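Local coordinates for esterase (Thermotoga maritima, PDB 3DOH), which probably hydrolyses carboxylic esters, as a thermostable alpha/beta-hydrolase that carries an immunoglobulin-like domain at its N terminus, at residues A[23-28]-A[81-86]; A[38-43]-A[59-64]; A[9-14]-A[131-136]; A[31-36]-A[116-121]. All coordinates share one frame; numbering follows the deposited sequence.

Interaction 1. Residues A[23-28]-A[81-86]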
loop_
_atom_site.group_PDB
_atom_site.type_symbol
_atom_site.label_atom_id
_atom_site.label_comp_id
_atom_site.label_asym_id
_atom_site.label_seq_id
_atom_site.Cartn_x
_atom_site.Cartn_y
_atom_site.Cartn_z
ATOM N N CYS A 23 -14.771 -22.502 11.612
ATOM C CA CYS A 23 -15.203 -21.109 11.568
ATOM C C CYS A 23 -15.335 -20.519 12.962
ATOM O O CYS A 23 -15.305 -19.308 13.138
ATOM C CB CYS A 23 -16.525 -20.977 10.809
ATOM S SG CYS A 23 -17.893 -21.777 11.628
ATOM N N ALA A 24 -15.483 -21.357 13.974
ATOM C CA ALA A 24 -15.518 -20.784 15.306
ATOM C C ALA A 24 -14.974 -21.731 16.361
ATOM O O ALA A 24 -14.835 -22.925 16.126
ATOM C CB ALA A 24 -16.904 -20.312 15.646
ATOM N N VAL A 25 -14.613 -21.169 17.498
ATOM C CA VAL A 25 -14.225 -21.933 18.644
ATOM C C VAL A 25 -15.133 -21.432 19.756
ATOM O O VAL A 25 -15.231 -20.220 19.991
ATOM C CB VAL A 25 -12.734 -21.694 18.972
ATOM C CG1 VAL A 25 -12.446 -22.043 20.395
ATOM C CG2 VAL A 25 -11.844 -22.486 18.035
ATOM N N VAL A 26 -15.823 -22.366 20.397
ATOM C CA VAL A 26 -16.700 -22.054 21.533
ATOM C C VAL A 26 -16.160 -22.625 22.851
ATOM O O VAL A 26 -15.915 -23.833 22.976
ATOM C CB VAL A 26 -18.134 -22.593 21.306
ATOM C CG1 VAL A 26 -18.956 -22.483 22.556
ATOM C CG2 VAL A 26 -18.828 -21.839 20.172
ATOM N N ILE A 27 -15.997 -21.757 23.839
ATOM C CA ILE A 27 -15.488 -22.173 25.143
ATOM C C ILE A 27 -16.636 -22.164 26.138
ATOM O O ILE A 27 -17.331 -21.169 26.244
ATOM C CB ILE A 27 -14.366 -21.228 25.655
ATOM C CG1 ILE A 27 -13.297 -20.994 24.551
ATOM C CG2 ILE A 27 -13.823 -21.751 27.008
ATOM C CD1 ILE A 27 -12.463 -19.745 24.674
ATOM N N GLU A 28 -16.853 -23.279 26.835
ATOM C CA GLU A 28 -17.860 -23.327 27.909
ATOM C C GLU A 28 -17.165 -23.070 29.230
ATOM O O GLU A 28 -16.405 -23.920 29.722
ATOM C CB GLU A 28 -18.636 -24.658 27.962
ATOM C CG GLU A 28 -19.668 -24.695 29.111
ATOM C CD GLU A 28 -20.682 -25.860 29.042
ATOM O OE1 GLU A 28 -20.325 -27.026 28.762
ATOM O OE2 GLU A 28 -21.872 -25.589 29.292
ATOM N N VAL A 81 -18.570 -18.816 25.352
ATOM C CA VAL A 81 -17.878 -17.751 24.664
ATOM C C VAL A 81 -17.492 -18.234 23.259
ATOM O O VAL A 81 -16.816 -19.269 23.078
ATOM C CB VAL A 81 -16.673 -17.224 25.489
ATOM C CG1 VAL A 81 -15.704 -16.400 24.625
ATOM C CG2 VAL A 81 -17.180 -16.419 26.682
ATOM N N VAL A 82 -17.973 -17.466 22.284
ATOM C CA VAL A 82 -17.737 -17.699 20.891
ATOM C C VAL A 82 -16.622 -16.821 20.378
ATOM O O VAL A 82 -16.639 -15.603 20.538
ATOM C CB VAL A 82 -18.995 -17.407 20.051
ATOM C CG1 VAL A 82 -18.671 -17.452 18.507
ATOM C CG2 VAL A 82 -20.081 -18.402 20.379
ATOM N N LEU A 83 -15.666 -17.466 19.734
ATOM C CA LEU A 83 -14.586 -16.790 19.061
ATOM C C LEU A 83 -14.786 -17.099 17.603
ATOM O O LEU A 83 -14.612 -18.241 17.194
ATOM C CB LEU A 83 -13.252 -17.408 19.488
ATOM C CG LEU A 83 -12.874 -17.426 20.970
ATOM C CD1 LEU A 83 -11.543 -18.078 21.093
ATOM C CD2 LEU A 83 -12.853 -16.015 21.548
ATOM N N GLU A 84 -15.164 -16.116 16.807
ATOM C CA GLU A 84 -15.342 -16.362 15.396
ATOM C C GLU A 84 -14.004 -16.223 14.667
ATOM O O GLU A 84 -13.166 -15.409 15.027
ATOM C CB GLU A 84 -16.459 -15.453 14.879
ATOM C CG GLU A 84 -16.130 -14.654 13.637
ATOM C CD GLU A 84 -17.306 -14.539 12.685
ATOM O OE1 GLU A 84 -18.478 -14.545 13.155
ATOM O OE2 GLU A 84 -17.039 -14.473 11.457
ATOM N N LEU A 85 -13.786 -17.032 13.645
ATOM C CA LEU A 85 -12.490 -17.054 12.939
ATOM C C LEU A 85 -12.571 -16.673 11.449
ATOM O O LEU A 85 -13.520 -17.029 10.769
ATOM C CB LEU A 85 -11.836 -18.431 13.103
ATOM C CG LEU A 85 -11.875 -18.998 14.531
ATOM C CD1 LEU A 85 -11.420 -20.432 14.457
ATOM C CD2 LEU A 85 -11.012 -18.191 15.530
ATOM N N SER A 86 -11.570 -15.965 10.941
ATOM C CA SER A 86 -11.599 -15.584 9.544
ATOM C C SER A 86 -11.664 -16.799 8.696
ATOM O O SER A 86 -10.815 -17.654 8.774
ATOM C CB SER A 86 -10.382 -14.748 9.094
ATOM O OG SER A 86 -10.539 -14.381 7.706
#

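Interaction 2. Residues A[38-43]-A[59-64]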
loop_
_atom_site.group_PDB
_atom_site.type_symbol
_atom_site.label_atom_id
_atom_site.label_comp_id
_atom_site.label_asym_id
_atom_site.label_seq_id
_atom_site.Cartn_x
_atom_site.Cartn_y
_atom_site.Cartn_z
ATOM N N LEU A 38 -15.870 -8.479 26.368
ATOM C CA LEU A 38 -14.881 -9.323 25.685
ATOM C C LEU A 38 -14.360 -8.643 24.419
ATOM O O LEU A 38 -15.038 -7.788 23.839
ATOM C CB LEU A 38 -15.498 -10.681 25.341
ATOM C CG LEU A 38 -15.416 -11.877 26.299
ATOM C CD1 LEU A 38 -15.151 -11.531 27.793
ATOM C CD2 LEU A 38 -16.681 -12.703 26.151
ATOM N N SER A 39 -13.168 -9.022 23.981
ATOM C CA SER A 39 -12.590 -8.451 22.781
ATOM C C SER A 39 -11.614 -9.479 22.190
ATOM O O SER A 39 -10.999 -10.212 22.935
ATOM C CB SER A 39 -11.903 -7.117 23.140
ATOM O OG SER A 39 -10.902 -6.744 22.205
ATOM N N PRO A 40 -11.496 -9.560 20.851
ATOM C CA PRO A 40 -10.630 -10.554 20.167
ATOM C C PRO A 40 -9.203 -10.684 20.687
ATOM O O PRO A 40 -8.647 -11.772 20.711
ATOM C CB PRO A 40 -10.632 -10.065 18.708
ATOM C CG PRO A 40 -11.995 -9.462 18.566
ATOM C CD PRO A 40 -12.224 -8.729 19.872
ATOM N N ASP A 41 -8.614 -9.590 21.127
ATOM C CA ASP A 41 -7.225 -9.632 21.590
ATOM C C ASP A 41 -7.029 -10.229 22.986
ATOM O O ASP A 41 -5.935 -10.135 23.555
ATOM C CB ASP A 41 -6.575 -8.240 21.493
ATOM C CG ASP A 41 -7.245 -7.187 22.400
ATOM O OD1 ASP A 41 -6.668 -6.091 22.463
ATOM O OD2 ASP A 41 -8.302 -7.432 23.058
ATOM N N GLN A 42 -8.077 -10.818 23.549
ATOM C CA GLN A 42 -7.965 -11.456 24.861
ATOM C C GLN A 42 -7.782 -12.974 24.690
ATOM O O GLN A 42 -7.624 -13.713 25.657
ATOM C CB GLN A 42 -9.186 -11.186 25.722
ATOM C CG GLN A 42 -9.539 -9.718 25.989
ATOM C CD GLN A 42 -10.847 -9.605 26.758
ATOM O OE1 GLN A 42 -11.857 -10.180 26.353
ATOM N NE2 GLN A 42 -10.830 -8.902 27.883
ATOM N N PHE A 43 -7.791 -13.432 23.448
ATOM C CA PHE A 43 -7.747 -14.847 23.200
ATOM C C PHE A 43 -6.775 -15.156 22.085
ATOM O O PHE A 43 -6.338 -14.262 21.376
ATOM C CB PHE A 43 -9.134 -15.292 22.792
ATOM C CG PHE A 43 -10.176 -15.094 23.845
ATOM C CD1 PHE A 43 -10.523 -16.137 24.695
ATOM C CD2 PHE A 43 -10.841 -13.880 23.962
ATOM C CE1 PHE A 43 -11.509 -15.980 25.657
ATOM C CE2 PHE A 43 -11.825 -13.702 24.926
ATOM C CZ PHE A 43 -12.160 -14.756 25.772
ATOM N N THR A 59 -12.064 -12.835 14.506
ATOM C CA THR A 59 -12.642 -11.600 13.968
ATOM C C THR A 59 -13.687 -10.894 14.875
ATOM O O THR A 59 -13.812 -9.666 14.824
ATOM C CB THR A 59 -13.238 -11.818 12.566
ATOM O OG1 THR A 59 -14.096 -12.962 12.597
ATOM C CG2 THR A 59 -12.155 -12.086 11.572
ATOM N N LYS A 60 -14.453 -11.663 15.660
ATOM C CA LYS A 60 -15.338 -11.091 16.698
ATOM C C LYS A 60 -15.373 -12.042 17.903
ATOM O O LYS A 60 -15.260 -13.246 17.712
ATOM C CB LYS A 60 -16.787 -10.861 16.198
ATOM C CG LYS A 60 -17.027 -10.605 14.671
ATOM C CD LYS A 60 -16.741 -9.151 14.176
ATOM C CE LYS A 60 -17.748 -8.692 13.088
ATOM N NZ LYS A 60 -18.314 -9.813 12.202
ATOM N N VAL A 61 -15.509 -11.517 19.126
ATOM C CA VAL A 61 -15.869 -12.335 20.318
ATOM C C VAL A 61 -17.258 -11.977 20.858
ATOM O O VAL A 61 -17.616 -10.804 20.892
ATOM C CB VAL A 61 -14.877 -12.185 21.505
ATOM C CG1 VAL A 61 -15.224 -13.189 22.602
ATOM C CG2 VAL A 61 -13.474 -12.414 21.076
ATOM N N TYR A 62 -18.019 -12.981 21.295
ATOM C CA TYR A 62 -19.319 -12.754 21.970
ATOM C C TYR A 62 -19.777 -13.920 22.888
ATOM O O TYR A 62 -19.169 -14.993 22.917
ATOM C CB TYR A 62 -20.426 -12.351 20.962
ATOM C CG TYR A 62 -20.702 -13.381 19.868
ATOM C CD1 TYR A 62 -20.025 -13.328 18.637
ATOM C CD2 TYR A 62 -21.613 -14.403 20.072
ATOM C CE1 TYR A 62 -20.253 -14.270 17.642
ATOM C CE2 TYR A 62 -21.851 -15.353 19.088
ATOM C CZ TYR A 62 -21.174 -15.282 17.873
ATOM O OH TYR A 62 -21.406 -16.244 16.922
ATOM N N ALA A 63 -20.848 -13.706 23.640
ATOM C CA ALA A 63 -21.339 -14.769 24.497
ATOM C C ALA A 63 -22.791 -15.087 24.250
ATOM O O ALA A 63 -23.559 -14.205 23.904
ATOM C CB ALA A 63 -21.125 -14.406 25.928
ATOM N N ASN A 64 -23.160 -16.354 24.414
ATOM C CA ASN A 64 -24.561 -16.789 24.441
ATOM C C ASN A 64 -24.731 -17.915 25.477
ATOM O O ASN A 64 -23.763 -18.276 26.184
ATOM C CB ASN A 64 -25.029 -17.228 23.049
ATOM C CG ASN A 64 -24.285 -18.464 22.522
ATOM O OD1 ASN A 64 -23.924 -18.536 21.341
ATOM N ND2 ASN A 64 -24.074 -19.446 23.385
#

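Interaction 3. Residues A[9-14]-A[131-136]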
loop_
_atom_site.group_PDB
_atom_site.type_symbol
_atom_site.label_atom_id
_atom_site.label_comp_id
_atom_site.label_asym_id
_atom_site.label_seq_id
_atom_site.Cartn_x
_atom_site.Cartn_y
_atom_site.Cartn_z
ATOM N N VAL A 9 -13.869 -26.792 25.141
ATOM C CA VAL A 9 -13.491 -25.967 24.011
ATOM C C VAL A 9 -13.845 -26.730 22.740
ATOM O O VAL A 9 -13.354 -27.824 22.484
ATOM C CB VAL A 9 -12.029 -25.563 24.075
ATOM C CG1 VAL A 9 -11.644 -25.320 25.523
ATOM C CG2 VAL A 9 -11.196 -26.654 23.541
ATOM N N THR A 10 -14.779 -26.176 21.992
ATOM C CA THR A 10 -15.412 -26.892 20.930
ATOM C C THR A 10 -15.116 -26.166 19.632
ATOM O O THR A 10 -15.344 -24.967 19.499
ATOM C CB THR A 10 -16.911 -26.939 21.147
ATOM O OG1 THR A 10 -17.201 -27.357 22.485
ATOM C CG2 THR A 10 -17.540 -27.897 20.172
ATOM N N LEU A 11 -14.563 -26.911 18.699
ATOM C CA LEU A 11 -14.298 -26.459 17.359
ATOM C C LEU A 11 -15.571 -26.434 16.545
ATOM O O LEU A 11 -16.210 -27.465 16.389
ATOM C CB LEU A 11 -13.330 -27.450 16.735
ATOM C CG LEU A 11 -11.842 -27.134 16.879
ATOM C CD1 LEU A 11 -11.567 -26.347 18.144
ATOM C CD2 LEU A 11 -10.981 -28.396 16.742
ATOM N N ILE A 12 -15.967 -25.275 16.039
ATOM C CA ILE A 12 -17.132 -25.224 15.168
ATOM C C ILE A 12 -16.667 -25.247 13.700
ATOM O O ILE A 12 -15.875 -24.364 13.270
ATOM C CB ILE A 12 -18.023 -23.976 15.432
ATOM C CG1 ILE A 12 -18.185 -23.702 16.930
ATOM C CG2 ILE A 12 -19.381 -24.119 14.721
ATOM C CD1 ILE A 12 -18.978 -24.792 17.686
ATOM N N THR A 13 -17.125 -26.261 12.955
ATOM C CA THR A 13 -16.890 -26.363 11.517
ATOM C C THR A 13 -18.182 -26.157 10.805
ATOM O O THR A 13 -19.266 -26.421 11.353
ATOM C CB THR A 13 -16.299 -27.742 11.022
ATOM O OG1 THR A 13 -17.228 -28.821 11.248
ATOM C CG2 THR A 13 -14.951 -28.065 11.686
ATOM N N LYS A 14 -18.073 -25.704 9.559
ATOM C CA LYS A 14 -19.225 -25.406 8.759
ATOM C C LYS A 14 -18.807 -25.671 7.314
ATOM O O LYS A 14 -17.623 -25.461 6.951
ATOM C CB LYS A 14 -19.553 -23.944 8.982
ATOM C CG LYS A 14 -20.803 -23.451 8.319
ATOM C CD LYS A 14 -20.636 -21.992 8.013
ATOM C CE LYS A 14 -21.947 -21.262 8.000
ATOM N NZ LYS A 14 -22.419 -21.026 9.393
ATOM N N SER A 131 -5.306 -24.670 26.220
ATOM C CA SER A 131 -5.967 -25.957 26.035
ATOM C C SER A 131 -5.976 -26.378 24.568
ATOM O O SER A 131 -6.199 -25.558 23.678
ATOM C CB SER A 131 -7.398 -25.907 26.577
ATOM O OG SER A 131 -8.054 -27.151 26.401
ATOM N N LYS A 132 -5.734 -27.663 24.325
ATOM C CA LYS A 132 -6.197 -28.326 23.085
ATOM C C LYS A 132 -7.744 -28.253 23.069
ATOM O O LYS A 132 -8.358 -27.848 24.063
ATOM C CB LYS A 132 -5.703 -29.778 23.023
ATOM C CG LYS A 132 -4.241 -29.961 22.567
ATOM C CD LYS A 132 -3.542 -31.014 23.467
ATOM C CE LYS A 132 -2.185 -31.598 22.907
ATOM N NZ LYS A 132 -1.109 -30.582 22.490
ATOM N N GLN A 133 -8.369 -28.583 21.941
ATOM C CA GLN A 133 -9.830 -28.670 21.888
ATOM C C GLN A 133 -10.313 -29.968 22.541
ATOM O O GLN A 133 -9.549 -30.903 22.734
ATOM C CB GLN A 133 -10.324 -28.639 20.454
ATOM C CG GLN A 133 -10.210 -29.950 19.722
ATOM C CD GLN A 133 -8.890 -30.075 19.008
ATOM O OE1 GLN A 133 -8.714 -30.952 18.170
ATOM N NE2 GLN A 133 -7.954 -29.189 19.310
ATOM N N THR A 134 -11.606 -30.021 22.847
ATOM C CA THR A 134 -12.194 -31.199 23.475
ATOM C C THR A 134 -13.426 -31.717 22.734
ATOM O O THR A 134 -14.157 -32.561 23.253
ATOM C CB THR A 134 -12.565 -30.927 24.945
ATOM O OG1 THR A 134 -11.420 -31.143 25.778
ATOM C CG2 THR A 134 -13.691 -31.848 25.389
ATOM N N ASP A 135 -13.657 -31.206 21.536
ATOM C CA ASP A 135 -14.940 -31.394 20.883
ATOM C C ASP A 135 -14.909 -30.720 19.530
ATOM O O ASP A 135 -14.401 -29.607 19.392
ATOM C CB ASP A 135 -16.066 -30.808 21.738
ATOM C CG ASP A 135 -16.670 -31.825 22.684
ATOM O OD1 ASP A 135 -17.580 -32.568 22.259
ATOM O OD2 ASP A 135 -16.237 -31.882 23.854
ATOM N N GLU A 136 -15.454 -31.393 18.527
ATOM C CA GLU A 136 -15.809 -30.710 17.310
ATOM C C GLU A 136 -17.335 -30.576 17.375
ATOM O O GLU A 136 -17.966 -31.240 18.177
ATOM C CB GLU A 136 -15.322 -31.518 16.105
ATOM C CG GLU A 136 -13.834 -31.944 16.196
ATOM C CD GLU A 136 -13.265 -32.507 14.886
ATOM O OE1 GLU A 136 -13.991 -32.540 13.884
ATOM O OE2 GLU A 136 -12.084 -32.905 14.843
#

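Interaction 4. Residues A[31-36]-A[116-121]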
loop_
_atom_site.group_PDB
_atom_site.type_symbol
_atom_site.label_atom_id
_atom_site.label_comp_id
_atom_site.label_asym_id
_atom_site.label_seq_id
_atom_site.Cartn_x
_atom_site.Cartn_y
_atom_site.Cartn_z
ATOM N N VAL A 31 -18.766 -20.424 34.992
ATOM C CA VAL A 31 -19.908 -19.500 35.095
ATOM C C VAL A 31 -20.269 -18.839 33.784
ATOM O O VAL A 31 -19.669 -19.107 32.724
ATOM C CB VAL A 31 -19.695 -18.346 36.067
ATOM C CG1 VAL A 31 -20.762 -18.385 37.206
ATOM C CG2 VAL A 31 -18.229 -18.281 36.548
ATOM N N GLU A 32 -21.275 -17.979 33.869
ATOM C CA GLU A 32 -21.677 -17.159 32.749
ATOM C C GLU A 32 -20.594 -16.093 32.617
ATOM O O GLU A 32 -19.712 -16.007 33.462
ATOM C CB GLU A 32 -23.068 -16.521 32.980
ATOM C CG GLU A 32 -24.304 -17.369 32.595
ATOM C CD GLU A 32 -25.563 -16.504 32.266
ATOM O OE1 GLU A 32 -25.487 -15.248 32.282
ATOM O OE2 GLU A 32 -26.637 -17.079 31.976
ATOM N N ILE A 33 -20.675 -15.299 31.552
ATOM C CA ILE A 33 -19.723 -14.248 31.230
ATOM C C ILE A 33 -20.484 -13.208 30.421
ATOM O O ILE A 33 -21.387 -13.562 29.659
ATOM C CB ILE A 33 -18.581 -14.810 30.371
ATOM C CG1 ILE A 33 -17.789 -15.821 31.184
ATOM C CG2 ILE A 33 -17.675 -13.696 29.837
ATOM C CD1 ILE A 33 -16.654 -16.407 30.459
ATOM N N ASP A 34 -20.116 -11.936 30.595
ATOM C CA ASP A 34 -20.607 -10.827 29.757
ATOM C C ASP A 34 -19.664 -10.594 28.585
ATOM O O ASP A 34 -18.488 -10.249 28.761
ATOM C CB ASP A 34 -20.701 -9.544 30.569
ATOM C CG ASP A 34 -19.495 -9.359 31.452
ATOM O OD1 ASP A 34 -19.160 -10.336 32.178
ATOM O OD2 ASP A 34 -18.860 -8.271 31.397
ATOM N N GLY A 35 -20.207 -10.787 27.390
ATOM C CA GLY A 35 -19.481 -10.574 26.148
ATOM C C GLY A 35 -19.327 -9.110 25.799
ATOM O O GLY A 35 -18.446 -8.752 25.045
ATOM N N GLN A 36 -20.198 -8.266 26.337
ATOM C CA GLN A 36 -20.121 -6.837 26.130
ATOM C C GLN A 36 -18.684 -6.411 26.408
ATOM O O GLN A 36 -18.121 -5.608 25.679
ATOM C CB GLN A 36 -21.158 -6.163 27.043
ATOM C CG GLN A 36 -20.927 -4.697 27.456
ATOM C CD GLN A 36 -21.493 -4.407 28.868
ATOM O OE1 GLN A 36 -22.655 -4.742 29.178
ATOM N NE2 GLN A 36 -20.660 -3.807 29.737
ATOM N N VAL A 116 -5.639 -13.140 29.016
ATOM C CA VAL A 116 -5.707 -12.161 30.059
ATOM C C VAL A 116 -6.892 -12.563 30.900
ATOM O O VAL A 116 -7.767 -13.321 30.422
ATOM C CB VAL A 116 -5.989 -10.777 29.488
ATOM C CG1 VAL A 116 -4.787 -10.273 28.712
ATOM C CG2 VAL A 116 -7.273 -10.772 28.646
ATOM N N PRO A 117 -6.960 -12.062 32.144
ATOM C CA PRO A 117 -8.116 -12.422 32.941
ATOM C C PRO A 117 -9.352 -11.852 32.261
ATOM O O PRO A 117 -9.210 -10.989 31.409
ATOM C CB PRO A 117 -7.831 -11.732 34.283
ATOM C CG PRO A 117 -6.344 -11.521 34.299
ATOM C CD PRO A 117 -6.043 -11.179 32.881
ATOM N N ILE A 118 -10.541 -12.350 32.586
ATOM C CA ILE A 118 -11.785 -11.785 32.036
ATOM C C ILE A 118 -12.868 -11.640 33.096
ATOM O O ILE A 118 -12.884 -12.363 34.115
ATOM C CB ILE A 118 -12.367 -12.585 30.858
ATOM C CG1 ILE A 118 -12.526 -14.060 31.261
ATOM C CG2 ILE A 118 -11.538 -12.384 29.601
ATOM C CD1 ILE A 118 -13.701 -14.796 30.569
ATOM N N PHE A 119 -13.772 -10.696 32.849
ATOM C CA PHE A 119 -14.800 -10.388 33.823
ATOM C C PHE A 119 -15.923 -11.420 33.708
ATOM O O PHE A 119 -16.318 -11.771 32.593
ATOM C CB PHE A 119 -15.304 -8.939 33.645
ATOM C CG PHE A 119 -14.327 -7.882 34.153
ATOM C CD1 PHE A 119 -14.115 -7.702 35.538
ATOM C CD2 PHE A 119 -13.606 -7.069 33.252
ATOM C CE1 PHE A 119 -13.212 -6.730 36.018
ATOM C CE2 PHE A 119 -12.693 -6.088 33.711
ATOM C CZ PHE A 119 -12.500 -5.916 35.097
ATOM N N ASP A 120 -16.403 -11.944 34.838
ATOM C CA ASP A 120 -17.648 -12.740 34.815
ATOM C C ASP A 120 -18.855 -12.049 35.510
ATOM O O ASP A 120 -18.713 -10.979 36.143
ATOM C CB ASP A 120 -17.421 -14.190 35.286
ATOM C CG ASP A 120 -17.786 -14.405 36.736
ATOM O OD1 ASP A 120 -17.979 -13.400 37.445
ATOM O OD2 ASP A 120 -17.884 -15.581 37.166
ATOM N N VAL A 121 -20.024 -12.681 35.396
ATOM C CA VAL A 121 -21.287 -12.090 35.861
ATOM C C VAL A 121 -21.401 -12.004 37.386
ATOM O O VAL A 121 -22.195 -11.209 37.909
ATOM C CB VAL A 121 -22.542 -12.819 35.272
ATOM C CG1 VAL A 121 -22.362 -13.058 33.766
ATOM C CG2 VAL A 121 -22.844 -14.141 36.008
#

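Interaction 1. Residues A[23-28]-A[81-86]
Val25 and Leu83 are rotated so that their branches meet on one face of the sheet: Leu83 CG swings anti to the carbonyl carbon (chi1 -58°), and Val25 CG1 stands anti to the backbone N (chi1 159°). The two side chains lie alongside, pointing the same way, with Val25 CG1 4.1 Å from Leu83 CD1. Ile27 CD1 reaches the same Leu83 CD1 at an oblique angle, also at 4.1 Å, while the second Val25 branch, CG2, touches Leu85 CD1, so that an apolar row runs from Ile27 to Leu85. On the reverse face Val26 CG2 meets Val82 CG2 at 3.7 Å, and Ala24 adds its methyl group.

The strands are antiparallel. Val25-Leu83 and Ile27-Val81 are hydrogen-bonded pairs, each joined in both directions. Val25 N lies 2.9 Å from Leu83 O, and the bond from Val81 N to Ile27 O is close to straight at 172°. Ala24-Glu84 and Val26-Val82 are the non-hydrogen-bonded pairs. A fifth bond, Leu85 N to Cys23 O, lies beside the classic beta bulge where Cys23 and Ala24 both face Ile12.

Strand 8-16 flanks 19-29, and strand 53-64 flanks 80-85; Val45 and Phe43 of strand 43-48 cover the Val25-Leu83 face inside the immunoglobulin-like domain.

Interaction 2. Residues A[38-43]-A[59-64]
Apolar packing carries the contact, with Val61 as its hub. Its CG1, anti to the backbone N (chi1 -173°), points between Leu38 and Phe43: Leu38 CB lies 3.7 Å from Val61 CG1, and Leu38 CD2 comes to 3.9 Å of the same methyl, the two side chains crossing at about a right angle. Phe43 CE2 reaches Val61 CG1 at 4.1 Å, the methyl meeting the ring obliquely. The other branch, Val61 CG2, rests against the start of the 3-10 turn, 3.5 Å from Pro40 N, while the proline ring slides past the valine in the opposite direction. No strand pairing joins the two segments.

Polar bonds lie within 38-43 itself. Gln42 N bonds Ser39 O at 3.0 Å, as a 3-10 turn requires. Ser39 N donates to the Gln42 side chain at OE1, 2.9 Å away, from above the carbonyl plane. Ser39 OG in turn bonds Asp41 OD2 at 2.8 Å, approaching from above the carboxylate plane. The edge of the Phe43 ring has Ser39 O in its plane.

Within the immunoglobulin-like domain the turn leads into strand 43-48, and Gln42 is backbone-bonded to Leu115. Asp41 O bonds Lys46 of a neighbouring subunit. Strand 53-64 pairs with strand 80-85, whose Leu83 also packs on Phe43.

Interaction 3. Residues A[9-14]-A[131-136]
Val9 and Leu11 of strand 8-16 give up the most surface here, and Glu136 follows on the facing segment. Val9 lies beside the irregular part of 131-136: its CG1, anti to the carbonyl carbon (chi1 -36°), faces Ser131 OG at 4.1 Å, and Val9 O receives Thr134 N at 2.8 Å. That bond is nearly straight (172°) and anchors the irregular middle of strand 129-139. The approach of the other Val9 methyl to the Gln133 backbone is too close to be trusted.

Leu11 is gripped by both backbone and side chain. Leu11 N donates to Asp135 O at 2.8 Å. Leu11 CD1 sits 3.5 Å from Gln133 CB, and Leu11 CD2 comes to 3.4 Å of Gln133 CG, the leucine passing obliquely over the aliphatic start of the glutamine. Leu11 pairs in parallel with Glu136, so the first and last strands of the seven-stranded sheet lie side by side, recalling the parallel A'-G pairing of immunoglobulin folds.

Glu136 brings its CA to 3.4 Å of Leu11 O, a CA-H...O contact. Its chain is extended beyond CG, and OE1 bonds His138 NE2 and makes a salt bridge with Arg105. One residue back in each segment, Thr10 CG2 meets Asp135 CB at 3.6 Å. Tyr110 of strand 110-114 packs on both Leu11 and Gln133.

Interaction 4. Residues A[31-36]-A[116-121]
Ile33 and Ile118 meet through their terminal methyls, Ile33 CD1 to Ile118 CD1 at 3.4 Å, the side chains crossing at about a right angle. Ile33 CG1 turns anti to the carbonyl carbon (chi1 -65°) and its chain then runs straight out, which carries CD1 to this meeting. Ile33 CG2 lies 3.6 Å from Phe119 O. Further along, Val121 CG1 packs on the backbone, 3.6 Å from Ile33 N, and on Glu32 CB at the same distance; Asp120 CB lies 3.4 Å from Glu32 O. Contacts between the segments are therefore by packing, with no hydrogen bonds.

The weakly bonded strand about 32-34 follows a corner at Val31. Residues 31-34 run roughly at right angles to residues 118-121, part of the loop between strands 110-114 and 129-139, at an end of the immunoglobulin-like domain remote from the chain's centre.

Around this shell, Glu32 OE2 is held by Asn65 ND2 and Asp120 OD1 by Asp122 N. Gly35 is backbone-bonded to Asn76 and Ile118 to Val126, and Tyr53 of a neighbouring subunit packs on Val116 and Pro117.

Overall arrangement
From the N terminus, strand 8-16 opens the widest loop, closed when 131-136 returns to it in interaction 3; the other three contacts form within that span. Strand 19-29 follows and is met by 81-86 in interaction 1. Residues 31-36 come next but wait until 116-121 for interaction 4, so interactions 1 and 4 cross along the chain. Interaction 2, 38-43 with 59-64, is the shortest loop and lies within both. Interaction 3 joins the first and last strands of the seven-stranded sheet, interaction 1 its neighbours 19-29 and 80-85, interaction 2 a turn to strand 53-64, and interaction 4 the short strand 32-34 to the loop before strand 129-139. Ile12, Tyr62 and Ile33 link interaction 1 to interactions 3, 2 and 4.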